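Local coordinates for putative glutathione S-transferase (Corynebacterium glutamicum, PDB 3M1G), which probably acts as a glutathione transferase of the ECM4-like, Omega-like group, at residues L163-K166 and Q167-R170; A206-Q209 and E210-N213; K299-Y303 and I304-E308; T326-G329 and R330-L333. All coordinates share one frame; numbering follows the deposited sequence.

Contact 1. Residues L163-K166 and Q167-R170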
loop_
_atom_site.group_PDB
_atom_site.type_symbol
_atom_site.label_atom_id
_atom_site.label_comp_id
_atom_site.label_asym_id
_atom_site.label_seq_id
_atom_site.Cartn_x
_atom_site.Cartn_y
_atom_site.Cartn_z
ATOM N N LEU A 163 -2.451 30.954 22.253
ATOM C CA LEU A 163 -3.166 31.913 23.104
ATOM C C LEU A 163 -2.260 32.558 24.143
ATOM O O LEU A 163 -2.429 33.711 24.441
ATOM C CB LEU A 163 -4.347 31.239 23.810
ATOM C CG LEU A 163 -5.395 30.550 22.923
ATOM C CD1 LEU A 163 -6.617 30.132 23.796
ATOM C CD2 LEU A 163 -5.782 31.441 21.738
ATOM N N GLU A 164 -1.301 31.832 24.702
ATOM C CA GLU A 164 -0.498 32.390 25.819
ATOM C C GLU A 164 0.717 33.158 25.313
ATOM O O GLU A 164 1.181 34.100 25.970
ATOM C CB GLU A 164 -0.020 31.279 26.738
ATOM C CG GLU A 164 -1.152 30.493 27.427
ATOM C CD GLU A 164 -2.126 31.374 28.184
ATOM O OE1 GLU A 164 -1.714 32.378 28.854
ATOM O OE2 GLU A 164 -3.325 31.041 28.115
ATOM N N TRP A 165 1.216 32.768 24.139
ATOM C CA TRP A 165 2.468 33.325 23.588
ATOM C C TRP A 165 2.229 34.421 22.577
ATOM O O TRP A 165 3.148 34.838 21.895
ATOM C CB TRP A 165 3.310 32.194 22.945
ATOM C CG TRP A 165 3.974 31.266 23.911
ATOM C CD1 TRP A 165 3.441 30.138 24.496
ATOM C CD2 TRP A 165 5.316 31.367 24.406
ATOM N NE1 TRP A 165 4.369 29.556 25.319
ATOM C CE2 TRP A 165 5.529 30.285 25.276
ATOM C CE3 TRP A 165 6.362 32.277 24.193
ATOM C CZ2 TRP A 165 6.737 30.093 25.942
ATOM C CZ3 TRP A 165 7.555 32.088 24.844
ATOM C CH2 TRP A 165 7.738 31.007 25.718
ATOM N N LYS A 166 1.002 34.935 22.502
ATOM C CA LYS A 166 0.603 35.930 21.522
ATOM C C LYS A 166 1.528 37.123 21.362
ATOM O O LYS A 166 1.750 37.608 20.234
ATOM C CB LYS A 166 -0.769 36.518 21.922
ATOM C CG LYS A 166 -1.919 36.174 21.050
ATOM C CD LYS A 166 -3.300 36.579 21.717
ATOM C CE LYS A 166 -4.478 35.716 21.157
ATOM N NZ LYS A 166 -5.684 35.726 22.063
ATOM N N GLN A 167 2.032 37.650 22.474
ATOM C CA GLN A 167 2.895 38.838 22.360
ATOM C C GLN A 167 4.243 38.508 21.776
ATOM O O GLN A 167 4.952 39.412 21.424
ATOM C CB GLN A 167 3.071 39.530 23.715
ATOM C CG GLN A 167 1.750 39.968 24.347
ATOM C CD GLN A 167 0.834 40.806 23.421
ATOM O OE1 GLN A 167 -0.383 40.609 23.456
ATOM N NE2 GLN A 167 1.400 41.730 22.617
ATOM N N PHE A 168 4.588 37.230 21.639
ATOM C CA PHE A 168 5.846 36.829 21.018
ATOM C C PHE A 168 5.665 36.331 19.572
ATOM O O PHE A 168 6.641 36.003 18.927
ATOM C CB PHE A 168 6.522 35.726 21.815
ATOM C CG PHE A 168 6.916 36.130 23.227
ATOM C CD1 PHE A 168 5.991 36.149 24.235
ATOM C CD2 PHE A 168 8.205 36.510 23.510
ATOM C CE1 PHE A 168 6.338 36.570 25.532
ATOM C CE2 PHE A 168 8.574 36.893 24.788
ATOM C CZ PHE A 168 7.642 36.942 25.792
ATOM N N HIS A 169 4.429 36.223 19.081
ATOM C CA HIS A 169 4.219 35.844 17.701
ATOM C C HIS A 169 4.836 36.855 16.765
ATOM O O HIS A 169 4.909 38.048 17.080
ATOM C CB HIS A 169 2.726 35.806 17.337
ATOM C CG HIS A 169 1.928 34.776 18.070
ATOM N ND1 HIS A 169 0.559 34.699 17.963
ATOM C CD2 HIS A 169 2.291 33.796 18.932
ATOM C CE1 HIS A 169 0.108 33.709 18.707
ATOM N NE2 HIS A 169 1.140 33.146 19.315
ATOM N N ARG A 170 5.192 36.391 15.573
ATOM C CA ARG A 170 5.515 37.267 14.446
ATOM C C ARG A 170 4.352 38.234 14.217
ATOM O O ARG A 170 3.191 37.839 14.268
ATOM C CB ARG A 170 5.759 36.414 13.169
ATOM C CG ARG A 170 6.029 37.210 11.877
ATOM C CD ARG A 170 6.073 36.345 10.584
ATOM N NE ARG A 170 4.792 35.711 10.263
ATOM C CZ ARG A 170 4.440 34.474 10.611
ATOM N NH1 ARG A 170 5.268 33.690 11.297
ATOM N NH2 ARG A 170 3.239 34.035 10.293
HETATM O O HOH W 1 2.174 36.601 25.223
HETATM O O HOH W 2 2.885 39.834 17.984
#

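Contact 2. Residues A206-Q209 and E210-N213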
loop_
_atom_site.group_PDB
_atom_site.type_symbol
_atom_site.label_atom_id
_atom_site.label_comp_id
_atom_site.label_asym_id
_atom_site.label_seq_id
_atom_site.Cartn_x
_atom_site.Cartn_y
_atom_site.Cartn_z
ATOM N N ALA A 206 -2.347 -3.808 16.595
ATOM C CA ALA A 206 -3.353 -4.762 17.023
ATOM C C ALA A 206 -2.676 -6.087 17.350
ATOM O O ALA A 206 -1.790 -6.535 16.617
ATOM C CB ALA A 206 -4.391 -4.966 15.955
ATOM N N GLY A 207 -3.139 -6.710 18.433
ATOM C CA GLY A 207 -2.571 -7.958 18.945
ATOM C C GLY A 207 -3.277 -9.217 18.485
ATOM O O GLY A 207 -2.887 -10.303 18.881
ATOM N N SER A 208 -4.345 -9.079 17.714
ATOM C CA SER A 208 -5.076 -10.202 17.193
ATOM C C SER A 208 -5.762 -9.739 15.905
ATOM O O SER A 208 -5.861 -8.532 15.647
ATOM C CB SER A 208 -6.139 -10.681 18.189
ATOM O OG SER A 208 -7.131 -9.669 18.337
ATOM N N GLN A 209 -6.254 -10.696 15.129
ATOM C CA GLN A 209 -6.922 -10.394 13.863
ATOM C C GLN A 209 -8.179 -9.592 14.135
ATOM O O GLN A 209 -8.514 -8.652 13.408
ATOM C CB GLN A 209 -7.326 -11.681 13.139
ATOM C CG GLN A 209 -7.935 -11.451 11.715
ATOM C CD GLN A 209 -6.928 -10.789 10.797
ATOM O OE1 GLN A 209 -5.810 -11.290 10.622
ATOM N NE2 GLN A 209 -7.281 -9.642 10.265
ATOM N N GLU A 210 -8.862 -9.982 15.206
ATOM C CA GLU A 210 -10.129 -9.383 15.609
ATOM C C GLU A 210 -9.924 -7.924 15.966
ATOM O O GLU A 210 -10.732 -7.081 15.617
ATOM C CB GLU A 210 -10.714 -10.129 16.821
ATOM C CG GLU A 210 -11.179 -11.559 16.513
ATOM C CD GLU A 210 -10.053 -12.588 16.133
ATOM O OE1 GLU A 210 -8.869 -12.450 16.565
ATOM O OE2 GLU A 210 -10.390 -13.559 15.393
ATOM N N ALA A 211 -8.840 -7.642 16.669
ATOM C CA ALA A 211 -8.529 -6.290 17.089
ATOM C C ALA A 211 -8.169 -5.466 15.862
ATOM O O ALA A 211 -8.542 -4.311 15.768
ATOM C CB ALA A 211 -7.378 -6.270 18.134
ATOM N N HIS A 212 -7.434 -6.058 14.915
ATOM C CA HIS A 212 -7.134 -5.364 13.647
ATOM C C HIS A 212 -8.419 -4.996 12.923
ATOM O O HIS A 212 -8.588 -3.841 12.517
ATOM C CB HIS A 212 -6.194 -6.165 12.732
ATOM C CG HIS A 212 -6.125 -5.631 11.331
ATOM N ND1 HIS A 212 -5.288 -4.599 10.968
ATOM C CD2 HIS A 212 -6.841 -5.942 10.226
ATOM C CE1 HIS A 212 -5.457 -4.334 9.681
ATOM N NE2 HIS A 212 -6.380 -5.155 9.202
ATOM N N ASN A 213 -9.297 -5.968 12.760
ATOM C CA ASN A 213 -10.546 -5.784 12.021
ATOM C C ASN A 213 -11.381 -4.604 12.548
ATOM O O ASN A 213 -11.918 -3.800 11.781
ATOM C CB ASN A 213 -11.413 -7.027 12.063
ATOM C CG ASN A 213 -10.810 -8.229 11.318
ATOM O OD1 ASN A 213 -9.827 -8.124 10.576
ATOM N ND2 ASN A 213 -11.426 -9.386 11.526
#

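Contact 3. Residues K299-Y303 and I304-E308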
loop_
_atom_site.group_PDB
_atom_site.type_symbol
_atom_site.label_atom_id
_atom_site.label_comp_id
_atom_site.label_asym_id
_atom_site.label_seq_id
_atom_site.Cartn_x
_atom_site.Cartn_y
_atom_site.Cartn_z
ATOM N N LYS A 299 10.016 7.441 7.544
ATOM C CA LYS A 299 10.025 6.022 7.110
ATOM C C LYS A 299 11.063 5.184 7.846
ATOM O O LYS A 299 10.805 4.051 8.263
ATOM C CB LYS A 299 10.252 5.919 5.600
ATOM C CG LYS A 299 9.101 6.475 4.744
ATOM C CD LYS A 299 9.491 6.553 3.267
ATOM C CE LYS A 299 9.600 5.166 2.601
ATOM N NZ LYS A 299 10.208 5.279 1.254
ATOM N N GLN A 300 12.264 5.744 8.026
ATOM C CA GLN A 300 13.292 5.026 8.760
ATOM C C GLN A 300 12.854 4.701 10.192
ATOM O O GLN A 300 13.084 3.583 10.691
ATOM C CB GLN A 300 14.593 5.816 8.764
ATOM C CG GLN A 300 15.257 5.762 7.397
ATOM C CD GLN A 300 16.575 6.497 7.387
ATOM O OE1 GLN A 300 16.895 7.167 8.331
ATOM N NE2 GLN A 300 17.333 6.364 6.324
ATOM N N HIS A 301 12.204 5.644 10.854
ATOM C CA HIS A 301 11.840 5.416 12.243
ATOM C C HIS A 301 10.868 4.234 12.355
ATOM O O HIS A 301 11.072 3.303 13.118
ATOM C CB HIS A 301 11.201 6.634 12.885
ATOM C CG HIS A 301 10.590 6.323 14.216
ATOM N ND1 HIS A 301 11.352 6.132 15.349
ATOM C CD2 HIS A 301 9.308 6.076 14.576
ATOM C CE1 HIS A 301 10.562 5.785 16.352
ATOM N NE2 HIS A 301 9.319 5.743 15.911
ATOM N N TYR A 302 9.823 4.258 11.564
ATOM C CA TYR A 302 8.774 3.261 11.732
ATOM C C TYR A 302 9.269 1.888 11.292
ATOM O O TYR A 302 9.125 0.905 12.023
ATOM C CB TYR A 302 7.535 3.672 10.932
ATOM C CG TYR A 302 6.703 4.706 11.616
ATOM C CD1 TYR A 302 6.971 6.060 11.445
ATOM C CD2 TYR A 302 5.657 4.341 12.454
ATOM C CE1 TYR A 302 6.210 7.024 12.062
ATOM C CE2 TYR A 302 4.882 5.292 13.095
ATOM C CZ TYR A 302 5.182 6.651 12.913
ATOM O OH TYR A 302 4.410 7.631 13.516
ATOM N N TYR A 303 9.853 1.836 10.099
ATOM C CA TYR A 303 10.190 0.558 9.452
ATOM C C TYR A 303 11.411 -0.098 10.088
ATOM O O TYR A 303 11.524 -1.335 10.057
ATOM C CB TYR A 303 10.405 0.718 7.934
ATOM C CG TYR A 303 9.133 0.795 7.125
ATOM C CD1 TYR A 303 8.420 -0.364 6.796
ATOM C CD2 TYR A 303 8.612 2.020 6.696
ATOM C CE1 TYR A 303 7.230 -0.303 6.022
ATOM C CE2 TYR A 303 7.429 2.076 5.916
ATOM C CZ TYR A 303 6.755 0.905 5.609
ATOM O OH TYR A 303 5.607 0.939 4.871
ATOM N N ILE A 304 12.335 0.698 10.642
ATOM C CA ILE A 304 13.545 0.131 11.274
ATOM C C ILE A 304 13.321 -0.161 12.760
ATOM O O ILE A 304 13.645 -1.213 13.242
ATOM C CB ILE A 304 14.767 1.046 11.108
ATOM C CG1 ILE A 304 15.133 1.133 9.621
ATOM C CG2 ILE A 304 15.980 0.520 11.923
ATOM C CD1 ILE A 304 16.254 2.163 9.326
ATOM N N THR A 305 12.692 0.763 13.449
ATOM C CA THR A 305 12.469 0.677 14.894
ATOM C C THR A 305 11.434 -0.337 15.349
ATOM O O THR A 305 11.579 -0.897 16.420
ATOM C CB THR A 305 12.050 2.101 15.371
ATOM O OG1 THR A 305 13.225 2.905 15.312
ATOM C CG2 THR A 305 11.405 2.133 16.734
ATOM N N HIS A 306 10.383 -0.562 14.561
ATOM C CA HIS A 306 9.304 -1.444 14.987
ATOM C C HIS A 306 9.588 -2.865 14.508
ATOM O O HIS A 306 8.887 -3.413 13.613
ATOM C CB HIS A 306 7.945 -0.964 14.478
ATOM C CG HIS A 306 7.531 0.371 15.006
ATOM N ND1 HIS A 306 6.603 1.167 14.367
ATOM C CD2 HIS A 306 7.934 1.065 16.099
ATOM C CE1 HIS A 306 6.443 2.287 15.052
ATOM N NE2 HIS A 306 7.236 2.248 16.107
ATOM N N ALA A 307 10.618 -3.452 15.114
ATOM C CA ALA A 307 11.109 -4.766 14.766
ATOM C C ALA A 307 10.115 -5.886 15.107
ATOM O O ALA A 307 10.143 -6.945 14.480
ATOM C CB ALA A 307 12.478 -5.017 15.450
ATOM N N GLU A 308 9.224 -5.657 16.064
ATOM C CA GLU A 308 8.160 -6.619 16.348
ATOM C C GLU A 308 7.112 -6.725 15.215
ATOM O O GLU A 308 6.457 -7.751 15.104
ATOM C CB GLU A 308 7.460 -6.316 17.690
ATOM C CG GLU A 308 6.288 -7.304 18.057
ATOM C CD GLU A 308 6.691 -8.804 18.094
ATOM O OE1 GLU A 308 7.371 -9.144 19.109
ATOM O OE2 GLU A 308 6.316 -9.627 17.155
#

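Contact 4. Residues T326-G329 and R330-L333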
loop_
_atom_site.group_PDB
_atom_site.type_symbol
_atom_site.label_atom_id
_atom_site.label_comp_id
_atom_site.label_asym_id
_atom_site.label_seq_id
_atom_site.Cartn_x
_atom_site.Cartn_y
_atom_site.Cartn_z
ATOM N N THR A 326 2.102 18.545 -6.724
ATOM C CA THR A 326 1.283 18.815 -7.877
ATOM C C THR A 326 0.120 19.757 -7.520
ATOM O O THR A 326 -0.261 19.850 -6.341
ATOM C CB THR A 326 0.722 17.483 -8.481
ATOM O OG1 THR A 326 -0.091 16.789 -7.502
ATOM C CG2 THR A 326 1.880 16.583 -8.996
ATOM N N PRO A 327 -0.456 20.457 -8.521
ATOM C CA PRO A 327 -1.611 21.350 -8.247
ATOM C C PRO A 327 -2.761 20.606 -7.564
ATOM O O PRO A 327 -3.162 19.538 -8.020
ATOM C CB PRO A 327 -2.039 21.824 -9.643
ATOM C CG PRO A 327 -0.741 21.779 -10.460
ATOM C CD PRO A 327 -0.041 20.527 -9.939
ATOM N N HIS A 328 -3.281 21.179 -6.489
ATOM C CA HIS A 328 -4.237 20.496 -5.624
ATOM C C HIS A 328 -5.708 20.728 -5.972
ATOM O O HIS A 328 -6.572 20.020 -5.476
ATOM C CB HIS A 328 -3.962 20.863 -4.165
ATOM C CG HIS A 328 -3.947 22.336 -3.897
ATOM N ND1 HIS A 328 -5.088 23.097 -3.913
ATOM C CD2 HIS A 328 -2.933 23.177 -3.584
ATOM C CE1 HIS A 328 -4.770 24.358 -3.666
ATOM N NE2 HIS A 328 -3.464 24.432 -3.474
ATOM N N GLY A 329 -6.008 21.731 -6.779
ATOM C CA GLY A 329 -7.394 22.039 -7.126
ATOM C C GLY A 329 -8.366 22.533 -6.036
ATOM O O GLY A 329 -9.558 22.654 -6.288
ATOM N N ARG A 330 -7.885 22.859 -4.846
ATOM C CA ARG A 330 -8.768 23.226 -3.740
ATOM C C ARG A 330 -9.246 24.699 -3.739
ATOM O O ARG A 330 -10.153 25.048 -2.968
ATOM C CB ARG A 330 -8.090 22.878 -2.399
ATOM C CG ARG A 330 -7.763 21.371 -2.279
ATOM C CD ARG A 330 -9.010 20.544 -2.047
ATOM N NE ARG A 330 -9.535 20.737 -0.676
ATOM C CZ ARG A 330 -10.675 20.213 -0.242
ATOM N NH1 ARG A 330 -11.410 19.454 -1.057
ATOM N NH2 ARG A 330 -11.092 20.441 0.992
ATOM N N GLU A 331 -8.641 25.544 -4.583
ATOM C CA GLU A 331 -9.075 26.949 -4.762
ATOM C C GLU A 331 -10.536 27.030 -5.200
ATOM O O GLU A 331 -11.182 28.016 -4.916
ATOM C CB GLU A 331 -8.248 27.723 -5.819
ATOM C CG GLU A 331 -6.750 27.788 -5.528
ATOM C CD GLU A 331 -5.957 26.530 -6.043
ATOM O OE1 GLU A 331 -6.540 25.587 -6.673
ATOM O OE2 GLU A 331 -4.724 26.505 -5.794
ATOM N N LYS A 332 -11.054 26.008 -5.872
ATOM C CA LYS A 332 -12.473 25.980 -6.263
ATOM C C LYS A 332 -13.415 26.056 -5.048
ATOM O O LYS A 332 -14.542 26.470 -5.186
ATOM C CB LYS A 332 -12.799 24.713 -7.074
ATOM C CG LYS A 332 -12.866 23.484 -6.177
ATOM C CD LYS A 332 -13.103 22.134 -6.859
ATOM C CE LYS A 332 -13.401 21.084 -5.731
ATOM N NZ LYS A 332 -12.809 19.737 -6.012
ATOM N N LEU A 333 -12.967 25.641 -3.866
ATOM C CA LEU A 333 -13.779 25.783 -2.641
ATOM C C LEU A 333 -13.678 27.165 -1.975
ATOM O O LEU A 333 -14.252 27.364 -0.925
ATOM C CB LEU A 333 -13.448 24.679 -1.632
ATOM C CG LEU A 333 -13.885 23.257 -2.086
ATOM C CD1 LEU A 333 -13.353 22.226 -1.165
ATOM C CD2 LEU A 333 -15.407 23.144 -2.114
HETATM O O HOH W 3 -2.678 24.482 -6.785
HETATM O O HOH W 4 -4.742 23.898 -7.757
#

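Contact 1. Residues L163-K166 and Q167-R170
Trp-165 and Phe-168 pack ring against ring in a 3-10 turn that follows helix 154-163 of the GST C-terminal domain. The six-membered ring of Trp-165 puts its edge toward the face of Phe-168, a T-shaped pair with planes 65° apart. The closest side-chain atoms are Trp-165 CE3 and Phe-168 CD1, at 3.9 Å. Both residues hold CG anti to the carbonyl carbon (chi1 -73° for Trp-165), which brings the two rings together on one flank of the turn. The turn itself is tied by Phe-168 N to Trp-165 O at 2.8 Å and by His-169 N to Lys-166 O at 3.2 Å. Water 1 links Glu-164 O to Gln-167 N, and water 2 spans Lys-166 O, weakly, and His-169 O.

Outside the turn, Trp-165 meets Phe-161 edge-to-face and touches Ile-35 of strand 34-36. Phe-168 touches Val-57 and Leu-85. Through these two rings the turn after helix 154-163 rests on strand 34-36 and on the loops at Val-57 and Leu-85.

His-169 folds its ring back against Lys-166. Its NE2 is hydrogen-bonded to Phe-161 O, which fixes the rotation of the ring. The exposed Lys-166 chain runs away, extended beyond CG. Lys-166 CA lies over the centre of the His-169 ring in a CH-pi contact, 3.5 Å from the ring centroid and 7° off the ring normal.

Contact 2. Residues A206-Q209 and E210-N213
Ser-208 is the N-cap of helix 209-229, and its OG accepts from Ala-211 N at 3.1 Å. Its OG lies between the backbone N and the carbonyl carbon (chi1 66°), which turns the hydroxyl toward the first turn of the helix. Ala-211 CB is 3.4 Å from Ser-208 OG. Ala-206 CB points toward the helix and lies 3.4 Å from His-212 N, and so packs the incoming loop on the helix. Main-chain bonds then begin: His-212 N to Ser-208 O and Asn-213 N to Gln-209 O.

One turn along, Gln-209 NE2 donates to Asn-213 OD1 at 3.0 Å, with an angle of 166° at the hydrogen. The acceptor lies in the amide plane of Gln-209. The two amide planes are 42° apart. The bend at chi2 of Gln-209 brings its amide alongside the ring of His-212.

The polar ends of Gln-209 and His-212 reach the second subunit, so this N-cap turn is part of the dimer interface. Gln-209 NE2 also donates to Val-315 O of the second subunit, and His-212 NE2 bonds to Val-317 N of that subunit. Ile-314 of the second subunit packs on both side chains. Because Val-317 N is a donor, His-212 NE2 must be the accepting nitrogen, which is consistent with a neutral ring protonated on ND1.

Contact 3. Residues K299-Y303 and I304-E308
The C-terminal end of helix 295-305 carries an aromatic cluster of His-301, Tyr-302 and His-306. Tyr-302 and His-306 lie side by side and point the same way. Tyr-302 CD2 is 3.4 Å from His-306 CE1, and the two rings meet obliquely. His-306 has CG anti to the carbonyl carbon (chi1 -63°), which swings its ring back along the helix toward Tyr-302. His-301 takes the other course, with CG anti to the backbone N (chi1 169°). His-301 NE2 then comes within 4.1 Å of His-306 NE2. The two imidazoles are also oblique to each other.

Both of these NE2 atoms are hydrogen-bonded to Asp-99 OD2, so one carboxylate oxygen joins the two rings. His-306 ND1 bonds to His-262 NE2.

The cluster belongs to the predicted active-site region of the glutathione transferase fold. Tyr-302 is predicted to lower the pKa of the nucleophilic cysteine. Its OH bonds to the OH of Tyr-201, the predicted proton donor/acceptor, and to the OH of Tyr-259, another predicted pKa-lowering site.

Main-chain bonds run through the last turn. Ile-304 N donates to Gln-300 O at 3.0 Å. His-306 N donates to Tyr-302 O at 3.2 Å. The helix ends here, and His-306 is the centre of an inverse gamma turn. Thr-305 CG2 is 3.8 Å from His-301 CE1, but the placing of Thr-305 is doubtful, as its CB is too close to His-301 O in the model. Ile-304 CD1 touches Gln-300 CB at 4.1 Å.

Contact 4. Residues T326-G329 and R330-L333
His-328 accepts a hydrogen bond through ND1 from Arg-330 N, 3.0 Å away with an angle of 163° at the hydrogen. The donor is at the ring edge, near the ring plane. A side chain thus holds the backbone N of the residue two places on. CG of His-328 sits between its backbone N and carbonyl carbon (chi1 55°), which brings ND1 to the N-H of Arg-330. As ND1 accepts here, the bond is consistent with a ring proton on NE2.

Water and close polar approaches come next. The Glu-331 carboxylate lies beside the ring, its plane 19° from that of His-328. Glu-331 OE2 is 3.0 Å from His-328 CE1. Water 4 joins Gly-329 N to Glu-331 OE1 at 2.7 Å to each. Water 3 donates to Glu-331 OE2 and accepts weakly from His-328 N. Both waters lie over one face of the imidazole.

Van der Waals contacts complete the turn. Arg-330 CB is 3.4 Å from His-328 ND1. The aliphatic part of Lys-332 passes Gly-329 O, with Lys-332 CG at 3.4 Å. Gly-329 has a positive phi, which favours glycine, just before the 3-10 segment 331-333.

This turn lies in the loop after helix 295-305. His-328 touches Arg-281 and Asp-282 of helix 274-284. The Arg-330 guanidinium bonds through NH2 to Leu-230 O and Arg-234 O, so the loop joins helix 274-284 to the segment just after helix 209-229.

How the contacts relate
The four contacts follow one another along the chain. None nests in or crosses another, and each closes only a local turn. Contact 1 follows helix 154-163 and rests on strand 34-36 and nearby loops. Contact 2 starts helix 209-229 and faces the second subunit. Contact 3 ends helix 295-305 beside the predicted active-site tyrosines. Contact 4 shapes the loop that follows and ties it to helix 274-284 and the segment just after helix 209-229. Contacts 2 and 3 lie on the same side of the chain's centre, with centres about 20 Å apart. Contact 1 is opposite both, with its centre about 44 Å from that of contact 2.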